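Local structure of encapsidation protein (Lactococcus phage asccphi28, 7JQP) at residues Val190-Asn195 with Asn258-Tyr263; Leu201-Thr206 with Tyr220-Val225; Glu294-Val299 with Met346-Ser351. The protein probably serves as the ATPase of the phage DNA packaging motor, a five-subunit assembly of an ASCE-fold protein that drives the viral genome into its capsid. All blocks are in the same frame, centred on the assembly; numbering follows the deposited sequence.

Contact 1: Val190-Asn195 with Asn258-Tyr263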
loop_
_atom_site.group_PDB
_atom_site.type_symbol
_atom_site.label_atom_id
_atom_site.label_comp_id
_atom_site.label_asym_id
_atom_site.label_seq_id
_atom_site.Cartn_x
_atom_site.Cartn_y
_atom_site.Cartn_z
ATOM N N VAL A 190 24.096 -13.577 11.356
ATOM C CA VAL A 190 24.307 -13.582 12.797
ATOM C C VAL A 190 23.852 -14.925 13.352
ATOM O O VAL A 190 22.887 -15.526 12.872
ATOM C CB VAL A 190 23.562 -12.411 13.482
ATOM C CG1 VAL A 190 22.068 -12.478 13.191
ATOM C CG2 VAL A 190 23.826 -12.416 14.980
ATOM N N GLY A 191 24.562 -15.396 14.381
ATOM C CA GLY A 191 24.238 -16.658 15.024
ATOM C C GLY A 191 23.870 -16.522 16.490
ATOM O O GLY A 191 24.660 -16.013 17.292
ATOM N N GLU A 192 22.667 -16.973 16.846
ATOM C CA GLU A 192 22.171 -16.858 18.210
ATOM C C GLU A 192 21.227 -18.007 18.532
ATOM O O GLU A 192 20.757 -18.719 17.641
ATOM C CB GLU A 192 21.431 -15.529 18.415
ATOM C CG GLU A 192 20.202 -15.408 17.526
ATOM C CD GLU A 192 19.356 -14.201 17.854
ATOM O OE1 GLU A 192 19.902 -13.225 18.410
ATOM O OE2 GLU A 192 18.143 -14.232 17.557
ATOM N N ASN A 193 20.984 -18.200 19.826
ATOM C CA ASN A 193 20.023 -19.178 20.307
ATOM C C ASN A 193 18.643 -18.526 20.445
ATOM O O ASN A 193 18.460 -17.340 20.169
ATOM C CB ASN A 193 20.506 -19.766 21.626
ATOM C CG ASN A 193 21.593 -20.802 21.435
ATOM O OD1 ASN A 193 21.431 -21.770 20.692
ATOM N ND2 ASN A 193 22.730 -20.582 22.083
ATOM N N PHE A 194 17.652 -19.321 20.862
ATOM C CA PHE A 194 16.282 -18.852 21.075
ATOM C C PHE A 194 15.610 -18.449 19.765
ATOM O O PHE A 194 14.779 -17.538 19.740
ATOM C CB PHE A 194 16.241 -17.683 22.064
ATOM C CG PHE A 194 16.481 -18.075 23.501
ATOM C CD1 PHE A 194 15.437 -18.489 24.317
ATOM C CD2 PHE A 194 17.760 -18.036 24.029
ATOM C CE1 PHE A 194 15.668 -18.842 25.638
ATOM C CE2 PHE A 194 17.997 -18.394 25.342
ATOM C CZ PHE A 194 16.951 -18.799 26.148
ATOM N N ASN A 195 15.954 -19.128 18.671
ATOM C CA ASN A 195 15.315 -18.929 17.379
ATOM C C ASN A 195 14.713 -20.239 16.889
ATOM O O ASN A 195 15.253 -21.316 17.163
ATOM C CB ASN A 195 16.318 -18.396 16.347
ATOM C CG ASN A 195 17.412 -19.393 16.024
ATOM O OD1 ASN A 195 17.220 -20.297 15.211
ATOM N ND2 ASN A 195 18.569 -19.237 16.663
ATOM N N ASN A 258 26.526 -11.920 20.542
ATOM C CA ASN A 258 25.742 -12.538 21.608
ATOM C C ASN A 258 25.077 -13.790 21.061
ATOM O O ASN A 258 24.314 -13.708 20.093
ATOM C CB ASN A 258 24.668 -11.586 22.144
ATOM C CG ASN A 258 24.055 -12.072 23.444
ATOM O OD1 ASN A 258 24.330 -13.184 23.893
ATOM N ND2 ASN A 258 23.177 -11.262 24.026
ATOM N N ILE A 259 25.350 -14.942 21.678
ATOM C CA ILE A 259 24.726 -16.189 21.259
ATOM C C ILE A 259 23.530 -16.547 22.140
ATOM O O ILE A 259 22.963 -17.636 21.995
ATOM C CB ILE A 259 25.735 -17.351 21.221
ATOM C CG1 ILE A 259 26.231 -17.715 22.622
ATOM C CG2 ILE A 259 26.925 -17.002 20.327
ATOM C CD1 ILE A 259 27.117 -18.955 22.650
ATOM N N ARG A 260 23.136 -15.658 23.052
ATOM C CA ARG A 260 21.921 -15.839 23.849
ATOM C C ARG A 260 21.932 -17.185 24.572
ATOM O O ARG A 260 21.001 -17.987 24.472
ATOM C CB ARG A 260 20.672 -15.680 22.977
ATOM C CG ARG A 260 20.397 -14.244 22.531
ATOM C CD ARG A 260 19.539 -13.497 23.562
ATOM N NE ARG A 260 18.203 -14.090 23.658
ATOM C CZ ARG A 260 17.312 -13.822 24.611
ATOM N NH1 ARG A 260 17.594 -12.964 25.581
ATOM N NH2 ARG A 260 16.129 -14.423 24.588
ATOM N N THR A 261 23.007 -17.425 25.313
ATOM C CA THR A 261 23.129 -18.658 26.078
ATOM C C THR A 261 22.051 -18.699 27.156
ATOM O O THR A 261 21.807 -17.684 27.824
ATOM C CB THR A 261 24.515 -18.731 26.728
ATOM O OG1 THR A 261 25.522 -18.348 25.781
ATOM C CG2 THR A 261 24.813 -20.135 27.224
ATOM N N PRO A 262 21.381 -19.834 27.368
ATOM C CA PRO A 262 20.355 -19.896 28.410
ATOM C C PRO A 262 20.936 -20.227 29.781
ATOM O O PRO A 262 22.031 -20.775 29.904
ATOM C CB PRO A 262 19.429 -21.037 27.943
ATOM C CG PRO A 262 19.874 -21.402 26.555
ATOM C CD PRO A 262 21.324 -21.015 26.482
ATOM N N TYR A 263 20.177 -19.863 30.820
ATOM C CA TYR A 263 20.553 -20.212 32.189
ATOM C C TYR A 263 20.071 -21.630 32.494
ATOM O O TYR A 263 18.964 -22.017 32.109
ATOM C CB TYR A 263 19.984 -19.226 33.230
ATOM C CG TYR A 263 20.486 -17.800 33.079
ATOM C CD1 TYR A 263 21.833 -17.502 33.225
ATOM C CD2 TYR A 263 19.604 -16.744 32.875
ATOM C CE1 TYR A 263 22.301 -16.207 33.092
ATOM C CE2 TYR A 263 20.062 -15.440 32.760
ATOM C CZ TYR A 263 21.412 -15.179 32.873
ATOM O OH TYR A 263 21.875 -13.888 32.761
#

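Contact 2: Leu201-Thr206 with Tyr220-Val225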
loop_
_atom_site.group_PDB
_atom_site.type_symbol
_atom_site.label_atom_id
_atom_site.label_comp_id
_atom_site.label_asym_id
_atom_site.label_seq_id
_atom_site.Cartn_x
_atom_site.Cartn_y
_atom_site.Cartn_z
ATOM N N LEU A 201 16.161 -27.743 13.925
ATOM C CA LEU A 201 17.328 -28.538 13.564
ATOM C C LEU A 201 17.799 -29.381 14.739
ATOM O O LEU A 201 18.316 -30.488 14.545
ATOM C CB LEU A 201 18.457 -27.625 13.093
ATOM C CG LEU A 201 18.302 -26.979 11.717
ATOM C CD1 LEU A 201 19.499 -26.081 11.426
ATOM C CD2 LEU A 201 18.140 -28.029 10.633
ATOM N N GLY A 202 17.621 -28.881 15.958
ATOM C CA GLY A 202 18.165 -29.518 17.132
ATOM C C GLY A 202 19.541 -29.040 17.517
ATOM O O GLY A 202 20.205 -29.702 18.326
ATOM N N TYR A 203 19.995 -27.922 16.959
ATOM C CA TYR A 203 21.338 -27.424 17.196
ATOM C C TYR A 203 21.329 -26.392 18.316
ATOM O O TYR A 203 20.548 -25.435 18.282
ATOM C CB TYR A 203 21.933 -26.800 15.935
ATOM C CG TYR A 203 23.355 -26.357 16.164
ATOM C CD1 TYR A 203 24.353 -27.301 16.354
ATOM C CD2 TYR A 203 23.700 -25.015 16.223
ATOM C CE1 TYR A 203 25.654 -26.930 16.580
ATOM C CE2 TYR A 203 25.009 -24.631 16.449
ATOM C CZ TYR A 203 25.981 -25.595 16.628
ATOM O OH TYR A 203 27.287 -25.231 16.855
ATOM N N TYR A 204 22.204 -26.592 19.299
ATOM C CA TYR A 204 22.441 -25.638 20.377
ATOM C C TYR A 204 23.763 -24.934 20.100
ATOM O O TYR A 204 24.798 -25.593 19.960
ATOM C CB TYR A 204 22.469 -26.362 21.722
ATOM C CG TYR A 204 22.881 -25.512 22.900
ATOM C CD1 TYR A 204 21.984 -24.643 23.506
ATOM C CD2 TYR A 204 24.166 -25.592 23.416
ATOM C CE1 TYR A 204 22.359 -23.872 24.588
ATOM C CE2 TYR A 204 24.550 -24.825 24.494
ATOM C CZ TYR A 204 23.645 -23.966 25.077
ATOM O OH TYR A 204 24.032 -23.205 26.154
ATOM N N LEU A 205 23.727 -23.608 19.999
ATOM C CA LEU A 205 24.917 -22.849 19.635
ATOM C C LEU A 205 25.777 -22.604 20.867
ATOM O O LEU A 205 25.305 -22.065 21.871
ATOM C CB LEU A 205 24.522 -21.526 18.977
ATOM C CG LEU A 205 25.649 -20.566 18.598
ATOM C CD1 LEU A 205 26.555 -21.196 17.559
ATOM C CD2 LEU A 205 25.077 -19.257 18.059
ATOM N N THR A 206 27.043 -23.005 20.786
ATOM C CA THR A 206 27.990 -22.867 21.881
ATOM C C THR A 206 29.304 -22.329 21.332
ATOM O O THR A 206 29.667 -22.590 20.182
ATOM C CB THR A 206 28.212 -24.207 22.606
ATOM O OG1 THR A 206 29.254 -24.065 23.579
ATOM C CG2 THR A 206 28.583 -25.304 21.621
ATOM N N TYR A 220 22.521 -33.142 9.301
ATOM C CA TYR A 220 22.970 -31.865 8.767
ATOM C C TYR A 220 24.374 -31.551 9.258
ATOM O O TYR A 220 24.877 -32.155 10.208
ATOM C CB TYR A 220 22.010 -30.728 9.151
ATOM C CG TYR A 220 21.923 -30.468 10.642
ATOM C CD1 TYR A 220 22.814 -29.608 11.271
ATOM C CD2 TYR A 220 20.946 -31.077 11.415
ATOM C CE1 TYR A 220 22.739 -29.370 12.630
ATOM C CE2 TYR A 220 20.862 -30.843 12.773
ATOM C CZ TYR A 220 21.759 -29.990 13.375
ATOM O OH TYR A 220 21.672 -29.763 14.728
ATOM N N CYS A 221 24.989 -30.576 8.590
ATOM C CA CYS A 221 26.338 -30.115 8.881
ATOM C C CYS A 221 26.297 -28.613 9.113
ATOM O O CYS A 221 25.627 -27.885 8.375
ATOM C CB CYS A 221 27.285 -30.451 7.726
ATOM S SG CYS A 221 29.026 -30.172 8.074
ATOM N N VAL A 222 27.009 -28.150 10.136
ATOM C CA VAL A 222 27.047 -26.738 10.492
ATOM C C VAL A 222 28.469 -26.232 10.304
ATOM O O VAL A 222 29.423 -26.845 10.799
ATOM C CB VAL A 222 26.570 -26.495 11.936
ATOM C CG1 VAL A 222 26.666 -25.013 12.286
ATOM C CG2 VAL A 222 25.144 -27.002 12.117
ATOM N N GLN A 223 28.605 -25.118 9.590
ATOM C CA GLN A 223 29.887 -24.465 9.380
ATOM C C GLN A 223 29.767 -22.994 9.759
ATOM O O GLN A 223 28.737 -22.361 9.509
ATOM C CB GLN A 223 30.368 -24.593 7.928
ATOM C CG GLN A 223 31.806 -24.120 7.768
ATOM C CD GLN A 223 32.134 -23.700 6.355
ATOM O OE1 GLN A 223 31.239 -23.423 5.561
ATOM N NE2 GLN A 223 33.418 -23.513 6.077
ATOM N N PHE A 224 30.825 -22.456 10.358
ATOM C CA PHE A 224 30.883 -21.065 10.785
ATOM C C PHE A 224 31.889 -20.329 9.910
ATOM O O PHE A 224 33.019 -20.798 9.732
ATOM C CB PHE A 224 31.293 -20.973 12.253
ATOM C CG PHE A 224 30.380 -21.715 13.185
ATOM C CD1 PHE A 224 29.181 -21.163 13.602
ATOM C CD2 PHE A 224 30.723 -22.978 13.638
ATOM C CE1 PHE A 224 28.346 -21.855 14.463
ATOM C CE2 PHE A 224 29.893 -23.674 14.494
ATOM C CZ PHE A 224 28.703 -23.113 14.906
ATOM N N VAL A 225 31.483 -19.185 9.365
ATOM C CA VAL A 225 32.321 -18.415 8.453
ATOM C C VAL A 225 32.896 -17.217 9.194
ATOM O O VAL A 225 32.153 -16.363 9.696
ATOM C CB VAL A 225 31.537 -17.960 7.213
ATOM C CG1 VAL A 225 32.481 -17.350 6.185
ATOM C CG2 VAL A 225 30.778 -19.125 6.616
#

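Contact 3: Glu294-Val299 with Met346-Ser351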
loop_
_atom_site.group_PDB
_atom_site.type_symbol
_atom_site.label_atom_id
_atom_site.label_comp_id
_atom_site.label_asym_id
_atom_site.label_seq_id
_atom_site.Cartn_x
_atom_site.Cartn_y
_atom_site.Cartn_z
ATOM N N GLU A 294 10.672 -18.321 41.514
ATOM C CA GLU A 294 11.699 -18.852 40.621
ATOM C C GLU A 294 11.100 -19.906 39.697
ATOM O O GLU A 294 10.223 -20.671 40.110
ATOM C CB GLU A 294 12.861 -19.455 41.406
ATOM C CG GLU A 294 14.200 -19.334 40.736
ATOM C CD GLU A 294 15.355 -19.270 41.730
ATOM O OE1 GLU A 294 15.326 -19.994 42.749
ATOM O OE2 GLU A 294 16.286 -18.477 41.484
ATOM N N TYR A 295 11.516 -19.899 38.430
ATOM C CA TYR A 295 10.965 -20.784 37.410
ATOM C C TYR A 295 11.999 -21.804 36.952
ATOM O O TYR A 295 13.143 -21.446 36.655
ATOM C CB TYR A 295 10.469 -19.955 36.225
ATOM C CG TYR A 295 9.412 -18.949 36.615
ATOM C CD1 TYR A 295 8.071 -19.300 36.650
ATOM C CD2 TYR A 295 9.758 -17.646 36.962
ATOM C CE1 TYR A 295 7.101 -18.385 37.008
ATOM C CE2 TYR A 295 8.795 -16.722 37.323
ATOM C CZ TYR A 295 7.468 -17.098 37.345
ATOM O OH TYR A 295 6.504 -16.183 37.705
ATOM N N TYR A 296 11.583 -23.069 36.868
ATOM C CA TYR A 296 12.412 -24.135 36.323
ATOM C C TYR A 296 11.615 -24.889 35.270
ATOM O O TYR A 296 10.474 -25.288 35.518
ATOM C CB TYR A 296 12.879 -25.117 37.400
ATOM C CG TYR A 296 13.784 -24.528 38.450
ATOM C CD1 TYR A 296 13.288 -23.677 39.425
ATOM C CD2 TYR A 296 15.138 -24.832 38.472
ATOM C CE1 TYR A 296 14.114 -23.145 40.392
ATOM C CE2 TYR A 296 15.972 -24.308 39.438
ATOM C CZ TYR A 296 15.454 -23.464 40.395
ATOM O OH TYR A 296 16.280 -22.933 41.358
ATOM N N TYR A 297 12.218 -25.087 34.103
ATOM C CA TYR A 297 11.602 -25.813 32.999
ATOM C C TYR A 297 12.255 -27.184 32.916
ATOM O O TYR A 297 13.474 -27.281 32.737
ATOM C CB TYR A 297 11.765 -25.046 31.688
ATOM C CG TYR A 297 10.817 -23.877 31.540
ATOM C CD1 TYR A 297 10.563 -23.024 32.605
ATOM C CD2 TYR A 297 10.182 -23.624 30.332
ATOM C CE1 TYR A 297 9.696 -21.959 32.474
ATOM C CE2 TYR A 297 9.315 -22.557 30.191
ATOM C CZ TYR A 297 9.078 -21.727 31.265
ATOM O OH TYR A 297 8.216 -20.662 31.135
ATOM N N GLN A 298 11.447 -28.237 33.039
ATOM C CA GLN A 298 11.961 -29.593 33.141
ATOM C C GLN A 298 11.242 -30.510 32.160
ATOM O O GLN A 298 10.150 -30.207 31.672
ATOM C CB GLN A 298 11.808 -30.154 34.568
ATOM C CG GLN A 298 12.047 -29.149 35.682
ATOM C CD GLN A 298 11.355 -29.548 36.977
ATOM O OE1 GLN A 298 10.306 -30.193 36.960
ATOM N NE2 GLN A 298 11.945 -29.173 38.105
ATOM N N VAL A 299 11.878 -31.651 31.894
ATOM C CA VAL A 299 11.343 -32.691 31.025
ATOM C C VAL A 299 11.354 -34.004 31.791
ATOM O O VAL A 299 12.366 -34.359 32.406
ATOM C CB VAL A 299 12.161 -32.822 29.725
ATOM C CG1 VAL A 299 11.507 -33.812 28.778
ATOM C CG2 VAL A 299 12.323 -31.456 29.070
HETATM N N MSE A 346 14.739 -15.776 31.455
HETATM C CA MSE A 346 14.247 -15.573 32.812
HETATM C C MSE A 346 13.905 -16.881 33.532
HETATM O O MSE A 346 13.453 -16.865 34.679
HETATM C CB MSE A 346 12.998 -14.677 32.792
HETATM C CG MSE A 346 13.233 -13.204 32.465
HETATM SE SE MSE A 346 11.526 -12.238 32.520
HETATM C CE MSE A 346 12.129 -10.385 32.420
ATOM N N VAL A 347 14.123 -18.012 32.863
ATOM C CA VAL A 347 13.795 -19.317 33.421
ATOM C C VAL A 347 15.038 -20.198 33.404
ATOM O O VAL A 347 15.966 -19.995 32.616
ATOM C CB VAL A 347 12.638 -20.000 32.656
ATOM C CG1 VAL A 347 11.427 -19.082 32.574
ATOM C CG2 VAL A 347 13.087 -20.423 31.258
ATOM N N TYR A 348 15.042 -21.192 34.294
ATOM C CA TYR A 348 16.126 -22.159 34.391
ATOM C C TYR A 348 15.760 -23.411 33.602
ATOM O O TYR A 348 14.664 -23.957 33.772
ATOM C CB TYR A 348 16.415 -22.548 35.845
ATOM C CG TYR A 348 17.140 -21.509 36.672
ATOM C CD1 TYR A 348 18.491 -21.262 36.478
ATOM C CD2 TYR A 348 16.481 -20.801 37.669
ATOM C CE1 TYR A 348 19.164 -20.326 37.236
ATOM C CE2 TYR A 348 17.146 -19.860 38.432
ATOM C CZ TYR A 348 18.490 -19.632 38.215
ATOM O OH TYR A 348 19.164 -18.694 38.964
ATOM N N HIS A 349 16.682 -23.871 32.759
ATOM C CA HIS A 349 16.502 -25.079 31.964
ATOM C C HIS A 349 17.420 -26.172 32.495
ATOM O O HIS A 349 18.568 -25.908 32.859
ATOM C CB HIS A 349 16.789 -24.815 30.484
ATOM C CG HIS A 349 15.716 -24.031 29.797
ATOM N ND1 HIS A 349 14.561 -24.615 29.320
ATOM C CD2 HIS A 349 15.622 -22.713 29.498
ATOM C CE1 HIS A 349 13.798 -23.689 28.767
ATOM N NE2 HIS A 349 14.419 -22.528 28.861
ATOM N N GLU A 350 16.906 -27.401 32.556
ATOM C CA GLU A 350 17.684 -28.490 33.140
ATOM C C GLU A 350 19.003 -28.693 32.402
ATOM O O GLU A 350 20.056 -28.856 33.032
ATOM C CB GLU A 350 16.861 -29.779 33.147
ATOM C CG GLU A 350 15.872 -29.868 34.302
ATOM C CD GLU A 350 15.194 -31.220 34.392
ATOM O OE1 GLU A 350 15.189 -31.956 33.382
ATOM O OE2 GLU A 350 14.673 -31.551 35.478
ATOM N N SER A 351 18.974 -28.687 31.073
ATOM C CA SER A 351 20.181 -28.876 30.279
ATOM C C SER A 351 19.920 -28.342 28.880
ATOM O O SER A 351 18.768 -28.063 28.516
ATOM C CB SER A 351 20.594 -30.358 30.227
ATOM O OG SER A 351 19.502 -31.180 29.848
#

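Contact 1: Val190-Asn195 with Asn258-Tyr263
The loop that follows strand 183-188 of the large sheet meets the connector leading toward the six-stranded sheet, and Asn193 grips the carbonyl of Ile259 where they touch. Asn193 N donates to Ile259 O over 3.0 Å, with an angle of 146° at the hydrogen. The donor sits above the carbonyl plane. Asn193 ND2 reaches the same oxygen, but this second bond is weak. The stronger partner of that amide is the backbone oxygen of Leu205.

Next along the chain, Phe194 packs against Arg260. Arg260 bends at its second and third torsions, which folds its guanidinium back over one face of the phenyl ring. This is a cation-pi contact, with Arg260 CZ 4.7 Å from the centroid of the Phe194 ring. NH2 lies toward the rim, and the two planes are 53° apart. Arg260 O approaches the ring edge in plane, 3.2 Å from Phe194 CE2. One residue thus touches both a face and the edge of the ring.

The turn that presents Arg260 is an Asx turn: Asn258 OD1 accepts from Arg260 N at 2.9 Å. Farther on, Pro262 slides past the ring, its CG 3.7 Å from Phe194 CE2. Outside the two segments, Phe342 and Phe355 also meet the Phe194 ring. Phe355 belongs to helix 352-365 and Phe342 to helix 328-343.

Contact 2: Leu201-Thr206 with Tyr220-Val225
Tyr220 meets the end of helix 196-201, its CE2 3.1 Å from Leu201 O. Tyr220 OH gives Leu201 O a weak hydrogen bond of 3.4 Å. Leu201 CB packs on the ring at CE2 and CZ. Tyr220 OH also lies 3.2 Å from Tyr203 CB, close to the plane of the Tyr203 ring. The side chains of Tyr203 and Tyr220 cross at about a right angle.

With chi1 at -177°, the Tyr203 ring extends away from its own backbone N, toward strand 221-225. Val222 CG2 lies over one face of this ring, 4.3 Å from Tyr203 CD1. At the far end Tyr203 OH meets the edge of Phe224, in the ring plane, 3.2 Å from CZ. Leu205 CD1 packs on Phe224 CE1 at 3.6 Å.

A Schellman motif ends the helix just before Tyr203, with Gly202, of positive phi, as its C-prime residue. Across the contact, strand 221-225 is held between strands 21-26 and 214-216 of the large sheet, and Val222 also packs on Leu23 and Val215. The polar end of Tyr203 is satisfied by Asp209 OD2, on helix 207-212. The contact is therefore mainly apolar and aromatic, with its one direct hydrogen bond weak, so most of what joins the helix end to the sheet is ring packing.

Contact 3: Glu294-Val299 with Met346-Ser351
Val347 fills the hollow over the Tyr297 ring. Val347 CG2 stands 3.9 Å from the centroid of the Tyr297 ring, over the face, as a CH-pi contact. Val347 CG1 lies 3.4 Å from Tyr297 CE1. The ring's hydroxyl reaches on to Tyr338 O. His349 lies alongside Tyr297 on the same face of the sheet, and its ND1 abuts Tyr297 CB at 3.7 Å.

Tyr296 and Tyr348 share the other face and point the same way. Their planes are 25° apart, but the rings are slid so far that they barely overlap. Tyr348 CD2 sits above the rim of Tyr296, while Tyr348 CB fits against Tyr296 CD2. Glu294 lies at the edge of the Tyr348 ring, Glu294 CG in its plane and Glu294 OE2 3.5 Å from Tyr348 CE2. At the other end the extended side chain of Glu350 crosses Gln298, with Glu350 OE2 3.3 Å from Gln298 CB.

Between the two faces, Tyr348 N donates to Tyr295 O at 3.0 Å. Tyr297 N meets Tyr348 O at 2.7 Å in an almost straight bond. Tyr348 thus bonds through both its N and its O to residues flanking Tyr296, the pattern of a parallel beta bridge, here adding edge strand 348-349 to the six-stranded sheet.

How the contacts relate
Contacts 1 and 2 lie 12 Å apart between centres, and contact 3 is 16 Å from contact 1. Along the chain, contact 2 is nested within the loop closed by contact 1, and contact 3 follows both. Contact 2 joins a loop to strand 221-225 of the eleven-stranded sheet, which probably belongs to the ATPase fold. Contact 3 lies in the smaller six-stranded sheet. Contact 1 sits between them and touches each. Tyr204 OH packs on Thr261 and Pro262, and Tyr263 O probably accepts from His349 N. Contacts 2 and 3, with centres 23 Å apart, do not touch. The 258-263 connector thus runs from the loop beside the large sheet to the edge strand of the smaller one.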